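Local coordinates for protein malate dehydrogenase (Entamoeba histolytica, PDB 3I0P) that probably catalyses the NAD-dependent interconversion of malate and oxaloacetate, as a two-chain member of the malate/L-lactate dehydrogenase family, at residues Ile60-Lys64 / Lys65-Asn69; Phe17-Gln20 / Val21-Val25. One frame throughout, in Å; residues are numbered along the deposited sequence.

Interaction 1 (Ile60-Lys64 / Lys65-Asn69); sequences IDRIK and KGMIN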
ATOM      1  N   ILE A  60      12.756 -10.528 -26.477  1.00 22.65           N
ATOM      2  CA  ILE A  60      13.417 -10.744 -27.770  1.00 22.80           C
ATOM      3  C   ILE A  60      12.463 -10.522 -28.950  1.00 23.25           C
ATOM      4  O   ILE A  60      12.755  -9.738 -29.845  1.00 23.16           O
ATOM      5  CB  ILE A  60      14.162 -12.114 -27.846  1.00 22.83           C
ATOM      6  CG1 ILE A  60      15.095 -12.300 -26.628  1.00 22.66           C
ATOM      7  CG2 ILE A  60      14.960 -12.247 -29.160  1.00 21.92           C
ATOM      8  CD1 ILE A  60      16.138 -11.192 -26.422  1.00 22.59           C
ATOM      9  N   ASP A  61      11.314 -11.183 -28.930  1.00 24.05           N
ATOM     10  CA  ASP A  61      10.301 -10.991 -29.964  1.00 25.22           C
ATOM     11  C   ASP A  61       9.869  -9.533 -30.092  1.00 25.66           C
ATOM     12  O   ASP A  61       9.453  -9.089 -31.165  1.00 26.05           O
ATOM     13  CB  ASP A  61       9.062 -11.832 -29.665  1.00 25.69           C
ATOM     14  CG  ASP A  61       9.241 -13.310 -30.003  1.00 26.61           C
ATOM     15  OD1 ASP A  61      10.315 -13.709 -30.517  1.00 27.07           O
ATOM     16  OD2 ASP A  61       8.280 -14.070 -29.741  1.00 28.11           O
ATOM     17  N   ARG A  62       9.953  -8.792 -28.993  1.00 25.85           N
ATOM     18  CA  ARG A  62       9.479  -7.421 -28.992  1.00 25.62           C
ATOM     19  C   ARG A  62      10.538  -6.472 -29.541  1.00 25.94           C
ATOM     20  O   ARG A  62      10.201  -5.515 -30.246  1.00 26.21           O
ATOM     21  CB  ARG A  62       8.978  -7.015 -27.608  1.00 25.31           C
ATOM     22  CG  ARG A  62       7.795  -7.836 -27.164  1.00 24.30           C
ATOM     23  CD  ARG A  62       6.938  -7.071 -26.179  1.00 24.74           C
ATOM     24  NE  ARG A  62       5.819  -7.872 -25.677  1.00 24.79           N
ATOM     25  CZ  ARG A  62       5.164  -7.618 -24.549  1.00 24.04           C
ATOM     26  NH1 ARG A  62       5.512  -6.589 -23.794  1.00 24.92           N
ATOM     27  NH2 ARG A  62       4.164  -8.395 -24.170  1.00 23.48           N
ATOM     28  N   ILE A  63      11.809  -6.745 -29.236  1.00 26.07           N
ATOM     29  CA  ILE A  63      12.927  -6.041 -29.871  1.00 26.33           C
ATOM     30  C   ILE A  63      12.900  -6.261 -31.404  1.00 27.05           C
ATOM     31  O   ILE A  63      13.155  -5.331 -32.193  1.00 26.95           O
ATOM     32  CB  ILE A  63      14.282  -6.484 -29.292  1.00 25.92           C
ATOM     33  CG1 ILE A  63      14.338  -6.196 -27.789  1.00 25.93           C
ATOM     34  CG2 ILE A  63      15.436  -5.784 -30.020  1.00 25.69           C
ATOM     35  CD1 ILE A  63      15.548  -6.784 -27.079  1.00 24.39           C
ATOM     36  N   LYS A  64      12.572  -7.493 -31.804  1.00 27.34           N
ATOM     37  CA  LYS A  64      12.401  -7.859 -33.209  1.00 27.64           C
ATOM     38  C   LYS A  64      11.215  -7.127 -33.858  1.00 27.85           C
ATOM     39  O   LYS A  64      11.267  -6.784 -35.040  1.00 28.06           O
ATOM     40  CB  LYS A  64      12.243  -9.378 -33.346  1.00 27.57           C
ATOM     41  CG  LYS A  64      13.566 -10.145 -33.391  1.00 27.82           C
ATOM     42  CD  LYS A  64      13.382 -11.648 -33.115  1.00 29.43           C
ATOM     43  CE  LYS A  64      12.428 -12.328 -34.101  1.00 30.26           C
ATOM     44  NZ  LYS A  64      11.912 -13.646 -33.617  1.00 30.91           N
ATOM     45  N   LYS A  65      10.155  -6.881 -33.089  1.00 27.70           N
ATOM     46  CA  LYS A  65       9.007  -6.124 -33.594  1.00 27.61           C
ATOM     47  C   LYS A  65       9.137  -4.618 -33.309  1.00 27.15           C
ATOM     48  O   LYS A  65       8.152  -3.883 -33.345  1.00 27.23           O
ATOM     49  CB  LYS A  65       7.682  -6.695 -33.053  1.00 27.77           C
ATOM     50  CG  LYS A  65       7.284  -8.044 -33.675  1.00 29.27           C
ATOM     51  CD  LYS A  65       5.942  -8.569 -33.150  1.00 32.51           C
ATOM     52  CE  LYS A  65       6.128  -9.458 -31.910  1.00 34.91           C
ATOM     53  NZ  LYS A  65       4.881  -9.661 -31.115  1.00 35.46           N
ATOM     54  N   GLY A  66      10.355  -4.163 -33.025  1.00 26.91           N
ATOM     55  CA  GLY A  66      10.629  -2.730 -32.813  1.00 26.34           C
ATOM     56  C   GLY A  66       9.945  -2.071 -31.617  1.00 25.93           C
ATOM     57  O   GLY A  66       9.928  -0.845 -31.512  1.00 25.81           O
ATOM     58  N   MET A  67       9.409  -2.890 -30.709  1.00 25.47           N
ATOM     59  CA  MET A  67       8.652  -2.420 -29.543  1.00 25.05           C
ATOM     60  C   MET A  67       9.525  -1.909 -28.387  1.00 24.71           C
ATOM     61  O   MET A  67       9.040  -1.230 -27.476  1.00 25.17           O
ATOM     62  CB  MET A  67       7.724  -3.527 -29.037  1.00 24.95           C
ATOM     63  CG  MET A  67       6.780  -4.043 -30.085  1.00 24.52           C
ATOM     64  SD  MET A  67       5.820  -5.458 -29.521  1.00 26.43           S
ATOM     65  CE  MET A  67       4.640  -4.717 -28.401  1.00 24.58           C
ATOM     66  N   ILE A  68      10.805  -2.242 -28.427  1.00 23.85           N
ATOM     67  CA  ILE A  68      11.755  -1.784 -27.437  1.00 23.28           C
ATOM     68  C   ILE A  68      12.931  -1.246 -28.228  1.00 23.23           C
ATOM     69  O   ILE A  68      13.301  -1.830 -29.243  1.00 23.15           O
ATOM     70  CB  ILE A  68      12.215  -2.958 -26.521  1.00 23.06           C
ATOM     71  CG1 ILE A  68      11.033  -3.547 -25.753  1.00 22.78           C
ATOM     72  CG2 ILE A  68      13.286  -2.521 -25.541  1.00 23.19           C
ATOM     73  CD1 ILE A  68      11.282  -4.954 -25.215  1.00 21.55           C
ATOM     74  N   ASN A  69      13.503  -0.135 -27.776  1.00 23.35           N
ATOM     75  CA  ASN A  69      14.782   0.339 -28.285  1.00 23.80           C
ATOM     76  C   ASN A  69      15.907  -0.132 -27.362  1.00 24.21           C
ATOM     77  O   ASN A  69      16.091   0.412 -26.270  1.00 24.43           O
ATOM     78  CB  ASN A  69      14.774   1.866 -28.420  1.00 23.89           C
ATOM     79  CG  ASN A  69      16.094   2.434 -28.941  1.00 24.26           C
ATOM     80  OD1 ASN A  69      17.084   1.717 -29.117  1.00 26.18           O
ATOM     81  ND2 ASN A  69      16.111   3.738 -29.176  1.00 23.65           N
TER
HETATM   82  O   HOH W   1      13.782  -2.630 -31.685  1.00 28.76           O
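Arg62 and Met67 meet where helix 55-64 ends, and a Schellman motif brings them together. Met67 N donates to Arg62 O at 2.8 Å, and inside that turn Gly66 N donates to Ile63 O at 3.1 Å, reaching the oxygen from above the carbonyl plane. Gly66 takes the C-prime position with a positive phi of 64° and turns the chain back across the last helical turn. Met67 SD then comes to rest beside the aliphatic part of Arg62, 3.9 Å from its CD. The extended arginine chain from CG to NE carries both CG and CD past the sulfur, which they cross at a slant. Ile68 adds its CD1, 3.9 Å from Arg62 CB, and its CB lies 4.1 Å from Ile63 CG1. Phe92 backs both isoleucines, and Phe280 touches Met67. A water bridges the turn to the loop, donating to Ile63 O at 2.8 Å and to Ile68 O. Asp61 OD1 takes salt bridges from Lys56 NZ and, at a long 3.5 Å, from Lys64 NZ, whose hydrogen bond is weak. At the helix end itself, Arg62 O and Ile63 O are gripped by the Schellman donors, and Ile63 O by the water as well.

Interaction 2 (Phe17-Gln20 / Val21-Val25); sequences FMYQ and VLLKV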
ATOM      1  N   PHE A  17      23.653 -16.549 -20.999  1.00 24.41           N
ATOM      2  CA  PHE A  17      22.943 -16.764 -22.261  1.00 24.49           C
ATOM      3  C   PHE A  17      22.094 -15.561 -22.586  1.00 24.56           C
ATOM      4  O   PHE A  17      22.080 -15.084 -23.715  1.00 24.61           O
ATOM      5  CB  PHE A  17      22.061 -18.009 -22.175  1.00 24.43           C
ATOM      6  CG  PHE A  17      21.198 -18.223 -23.381  1.00 25.14           C
ATOM      7  CD1 PHE A  17      21.748 -18.705 -24.573  1.00 25.71           C
ATOM      8  CD2 PHE A  17      19.834 -17.950 -23.334  1.00 25.75           C
ATOM      9  CE1 PHE A  17      20.949 -18.911 -25.702  1.00 25.68           C
ATOM     10  CE2 PHE A  17      19.020 -18.149 -24.459  1.00 26.07           C
ATOM     11  CZ  PHE A  17      19.578 -18.631 -25.646  1.00 25.73           C
ATOM     12  N   MET A  18      21.406 -15.066 -21.565  1.00 24.70           N
ATOM     13  CA  MET A  18      20.506 -13.934 -21.694  1.00 24.37           C
ATOM     14  C   MET A  18      21.297 -12.708 -22.153  1.00 24.30           C
ATOM     15  O   MET A  18      20.875 -11.974 -23.043  1.00 24.71           O
ATOM     16  CB  MET A  18      19.828 -13.696 -20.353  1.00 24.21           C
ATOM     17  CG  MET A  18      18.342 -13.516 -20.442  1.00 24.06           C
ATOM     18  SD  MET A  18      17.343 -14.286 -19.148  1.00 23.91           S
ATOM     19  CE  MET A  18      18.265 -13.922 -17.645  1.00 22.40           C
ATOM     20  N   TYR A  19      22.474 -12.533 -21.567  1.00 23.89           N
ATOM     21  CA  TYR A  19      23.347 -11.413 -21.860  1.00 23.52           C
ATOM     22  C   TYR A  19      23.944 -11.490 -23.273  1.00 23.81           C
ATOM     23  O   TYR A  19      24.076 -10.465 -23.950  1.00 23.81           O
ATOM     24  CB  TYR A  19      24.422 -11.359 -20.780  1.00 23.21           C
ATOM     25  CG  TYR A  19      25.618 -10.477 -21.035  1.00 22.53           C
ATOM     26  CD1 TYR A  19      25.529  -9.088 -20.937  1.00 22.62           C
ATOM     27  CD2 TYR A  19      26.861 -11.041 -21.316  1.00 22.35           C
ATOM     28  CE1 TYR A  19      26.654  -8.274 -21.153  1.00 22.76           C
ATOM     29  CE2 TYR A  19      27.988 -10.244 -21.531  1.00 23.09           C
ATOM     30  CZ  TYR A  19      27.875  -8.866 -21.445  1.00 23.19           C
ATOM     31  OH  TYR A  19      28.986  -8.092 -21.652  1.00 24.85           O
ATOM     32  N   GLN A  20      24.293 -12.697 -23.723  1.00 23.77           N
ATOM     33  CA  GLN A  20      24.826 -12.860 -25.076  1.00 23.58           C
ATOM     34  C   GLN A  20      23.748 -12.622 -26.134  1.00 23.66           C
ATOM     35  O   GLN A  20      23.995 -11.942 -27.129  1.00 23.86           O
ATOM     36  CB  GLN A  20      25.500 -14.221 -25.280  1.00 23.52           C
ATOM     37  CG  GLN A  20      26.717 -14.506 -24.382  1.00 23.07           C
ATOM     38  CD  GLN A  20      27.871 -13.513 -24.532  1.00 22.25           C
ATOM     39  OE1 GLN A  20      28.158 -13.013 -25.625  1.00 20.53           O
ATOM     40  NE2 GLN A  20      28.553 -13.245 -23.417  1.00 22.11           N
ATOM     41  N   VAL A  21      22.551 -13.157 -25.913  1.00 23.44           N
ATOM     42  CA  VAL A  21      21.464 -12.969 -26.871  1.00 23.62           C
ATOM     43  C   VAL A  21      21.042 -11.490 -26.979  1.00 24.07           C
ATOM     44  O   VAL A  21      20.675 -11.010 -28.067  1.00 24.35           O
ATOM     45  CB  VAL A  21      20.254 -13.885 -26.568  1.00 23.47           C
ATOM     46  CG1 VAL A  21      19.141 -13.667 -27.588  1.00 23.22           C
ATOM     47  CG2 VAL A  21      20.682 -15.339 -26.571  1.00 22.23           C
ATOM     48  N   LEU A  22      21.118 -10.771 -25.860  1.00 24.06           N
ATOM     49  CA  LEU A  22      20.772  -9.352 -25.840  1.00 24.19           C
ATOM     50  C   LEU A  22      21.803  -8.508 -26.582  1.00 24.47           C
ATOM     51  O   LEU A  22      21.455  -7.512 -27.214  1.00 24.51           O
ATOM     52  CB  LEU A  22      20.590  -8.853 -24.405  1.00 24.09           C
ATOM     53  CG  LEU A  22      19.284  -9.207 -23.690  1.00 23.75           C
ATOM     54  CD1 LEU A  22      19.443  -9.106 -22.173  1.00 22.86           C
ATOM     55  CD2 LEU A  22      18.146  -8.322 -24.187  1.00 23.85           C
ATOM     56  N   LEU A  23      23.071  -8.908 -26.504  1.00 24.92           N
ATOM     57  CA  LEU A  23      24.120  -8.290 -27.311  1.00 25.20           C
ATOM     58  C   LEU A  23      23.880  -8.562 -28.791  1.00 25.50           C
ATOM     59  O   LEU A  23      23.918  -7.638 -29.605  1.00 25.95           O
ATOM     60  CB  LEU A  23      25.495  -8.806 -26.913  1.00 24.97           C
ATOM     61  CG  LEU A  23      26.035  -8.344 -25.566  1.00 25.30           C
ATOM     62  CD1 LEU A  23      27.364  -9.025 -25.265  1.00 24.31           C
ATOM     63  CD2 LEU A  23      26.170  -6.826 -25.535  1.00 25.51           C
ATOM     64  N   LYS A  24      23.606  -9.822 -29.124  1.00 25.68           N
ATOM     65  CA  LYS A  24      23.399 -10.238 -30.510  1.00 25.95           C
ATOM     66  C   LYS A  24      22.270  -9.489 -31.203  1.00 26.00           C
ATOM     67  O   LYS A  24      22.380  -9.209 -32.391  1.00 26.12           O
ATOM     68  CB  LYS A  24      23.164 -11.745 -30.612  1.00 25.95           C
ATOM     69  CG  LYS A  24      24.380 -12.589 -30.276  1.00 26.26           C
ATOM     70  CD  LYS A  24      25.474 -12.501 -31.329  1.00 27.22           C
ATOM     71  CE  LYS A  24      26.652 -13.373 -30.920  1.00 28.63           C
ATOM     72  NZ  LYS A  24      27.630 -13.557 -32.010  1.00 29.17           N
ATOM     73  N   VAL A  25      21.201  -9.169 -30.466  1.00 26.10           N
ATOM     74  CA  VAL A  25      20.065  -8.405 -31.026  1.00 25.85           C
ATOM     75  C   VAL A  25      20.264  -6.892 -30.914  1.00 25.69           C
ATOM     76  O   VAL A  25      19.326  -6.115 -31.107  1.00 25.87           O
ATOM     77  CB  VAL A  25      18.700  -8.812 -30.421  1.00 25.88           C
ATOM     78  CG1 VAL A  25      18.418 -10.288 -30.681  1.00 26.24           C
ATOM     79  CG2 VAL A  25      18.651  -8.506 -28.929  1.00 26.17           C
TER
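Val21 and Phe17 meet across one turn near the end of the alpha-helix 11-24, and Gln20 and Leu23 complete the main set. Val21 CG2 sits over one face of the Phe17 ring, a CH-pi contact 3.7 Å from the ring centroid and 17° off its normal, displaced toward the rim near CZ. Phe17 CG stands anti to its own amide nitrogen, and this chi1 of 174° sets the ring beside the helix, with one face to Val21 CG2. The Phe17 side chain also touches Met352 and Leu355 of helix 346-359. Roughly across the helix from that pair, Leu23 CD1 repeats the theme against Tyr19, 4.1 Å from the ring centroid and again over a face. Tyr19 OH is hydrogen-bonded to Glu29, tying this ring to helix 29-45. In Gln20 the bend at chi2 turns the amide back toward the preceding turn, where NE2 makes a weak hydrogen bond to Glu16 OE1. Underneath, four successive i to i+4 bonds run from Val21 N to Phe17 O through to Lys24 N to Gln20 O, the first nearly straight at 168°. The folded Gln20 chain also touches the leucine that covers Tyr19: its OE1 lies 4.1 Å from Leu23 CD1.

Interactions 1 and 2 sit on two packed helices, 55-64 and 11-24, with their centres about 13 Å apart and both toward one side of the chain. They meet through aliphatic side chains: Ile63 CD1 lies 4.0 Å from Val25 CG2, and Ile60 CD1 lies 4.1 Å from Val21 CG1. Leu22 CD2 lies 4.2 Å from both Ile60 CD1 and Ile63 CD1. The two helix ends therefore share one apolar seam, and helix 346-359 touches both through Leu355 and Tyr359. In interaction 1 the side chain of Arg62 is about 9 Å from a bound NAD, too far for direct contact.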